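Local coordinates for nitrite oxidoreductase subunit B (Kuenenia stuttgartiensis, PDB 7B04), which probably relays electrons through its iron-sulfur clusters, between nitrite oxidation at the catalytic subunit and a heme b subunit, in the anammox nitrite oxidoreductase complex, at residues D114-E118 and Q127-G131. Sequence-based numbering, arbitrary orientation.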
# COMPACT_ATOMS: atom_id res chain seq x y z
N ASP A 114 39.60 -3.40 1.17
CA ASP A 114 39.59 -3.01 2.57
C ASP A 114 38.17 -2.82 3.08
O ASP A 114 37.32 -2.23 2.41
CB ASP A 114 40.38 -1.71 2.76
CG ASP A 114 41.83 -1.84 2.36
OD1 ASP A 114 42.34 -2.98 2.32
OD2 ASP A 114 42.46 -0.80 2.08
N THR A 115 37.92 -3.35 4.27
CA THR A 115 36.65 -3.16 4.95
C THR A 115 36.60 -1.76 5.57
O THR A 115 37.60 -1.03 5.61
CB THR A 115 36.45 -4.22 6.03
OG1 THR A 115 37.31 -3.94 7.15
CG2 THR A 115 36.77 -5.60 5.48
N ILE A 116 35.41 -1.38 6.05
CA ILE A 116 35.25 -0.08 6.69
C ILE A 116 36.19 0.05 7.89
O ILE A 116 36.63 1.15 8.23
CB ILE A 116 33.78 0.15 7.10
CG1 ILE A 116 33.32 -0.91 8.10
CG2 ILE A 116 32.89 0.14 5.87
CD1 ILE A 116 32.06 -0.53 8.85
N PHE A 117 36.50 -1.07 8.55
CA PHE A 117 37.46 -1.04 9.65
C PHE A 117 38.88 -0.85 9.13
O PHE A 117 39.65 -0.06 9.69
CB PHE A 117 37.35 -2.33 10.47
CG PHE A 117 35.94 -2.69 10.84
CD1 PHE A 117 35.30 -2.05 11.88
CD2 PHE A 117 35.26 -3.67 10.13
CE1 PHE A 117 34.00 -2.39 12.22
CE2 PHE A 117 33.96 -4.01 10.47
CZ PHE A 117 33.33 -3.37 11.51
N GLU A 118 39.25 -1.57 8.06
CA GLU A 118 40.61 -1.50 7.55
C GLU A 118 40.88 -0.21 6.79
O GLU A 118 42.03 0.26 6.78
CB GLU A 118 40.88 -2.71 6.64
CG GLU A 118 40.68 -4.05 7.34
CD GLU A 118 40.64 -5.21 6.38
OE1 GLU A 118 40.64 -4.98 5.15
OE2 GLU A 118 40.62 -6.37 6.85
N GLN A 127 39.58 6.58 14.26
CA GLN A 127 38.23 6.03 14.53
C GLN A 127 38.26 4.55 14.18
O GLN A 127 39.14 4.13 13.46
CB GLN A 127 37.13 6.77 13.79
CG GLN A 127 37.26 8.27 13.83
CD GLN A 127 36.62 8.82 15.06
OE1 GLN A 127 35.83 8.17 15.70
NE2 GLN A 127 36.96 10.04 15.40
N TRP A 128 37.31 3.79 14.69
CA TRP A 128 37.29 2.35 14.46
C TRP A 128 36.80 2.00 13.05
O TRP A 128 37.16 0.95 12.52
CB TRP A 128 36.43 1.67 15.52
CG TRP A 128 37.11 1.62 16.86
CD1 TRP A 128 36.71 2.23 18.01
CD2 TRP A 128 38.33 0.93 17.17
NE1 TRP A 128 37.60 1.95 19.02
CE2 TRP A 128 38.60 1.16 18.53
CE3 TRP A 128 39.21 0.14 16.43
CZ2 TRP A 128 39.72 0.62 19.17
CZ3 TRP A 128 40.32 -0.40 17.07
CH2 TRP A 128 40.56 -0.15 18.42
N ALA A 129 35.99 2.87 12.44
CA ALA A 129 35.47 2.59 11.11
C ALA A 129 35.13 3.90 10.42
O ALA A 129 34.86 4.91 11.07
CB ALA A 129 34.25 1.68 11.16
N VAL A 130 35.15 3.87 9.09
CA VAL A 130 34.71 5.01 8.29
C VAL A 130 33.19 5.07 8.32
O VAL A 130 32.50 4.05 8.47
CB VAL A 130 35.24 4.91 6.85
CG1 VAL A 130 36.67 5.41 6.77
CG2 VAL A 130 35.14 3.49 6.34
N GLY A 131 32.65 6.28 8.18
CA GLY A 131 31.21 6.43 8.17
C GLY A 131 30.82 7.89 8.17
O GLY A 131 31.65 8.79 7.98
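The first turn of helix 116-123 packs against the loop that runs back past it, 127-131, and Ile116, Phe117, Ala129 and Val130 make most of the contact. A single backbone hydrogen bond joins the two segments, from Val130 N to Ile116 O at 3.2 Å. The same carbonyl oxygen also takes a CA-H...O contact from Ala129 CA. A second such contact runs the other way, Phe117 CA to Trp128 O at 3.5 Å, and this oxygen also lies at the edge of the Phe117 ring, near its plane. Ile116 touches both loop residues: CD1 meets Ala129 CB at 3.9 Å, while CB touches Val130 CG2 at 3.7 Å. With CG1 between the backbone N and the carbonyl carbon (chi1 62°), Ile116 also lays this atom over the centre of one face of Phe117, whose CD1 reaches Ala129 CB obliquely. At the helix start, Thr115 at the N-cap and Glu118 in the first turn form a capping box: Thr115 OG1 accepts from Glu118 N at 3.2 Å and weakly from Phe117 N, first-turn N-H groups that have no carbonyl earlier in the helix to bond to. In return, Glu118 OE1 accepts from Thr115 N at 3.3 Å, met from above the carboxylate plane. Glu118 OE2 forms a salt bridge with Arg11. The Phe117 side chain is about 7 Å from a [4Fe-4S] cluster, and that of Trp128 about 9 Å from the heme. Around this pairing, strand 11-14 touches Thr115 and Glu118, helix 213-217 presents Gln217 to Trp128 and Ala129, and Phe88 of subunit C meets the Trp128 ring edge-to-face.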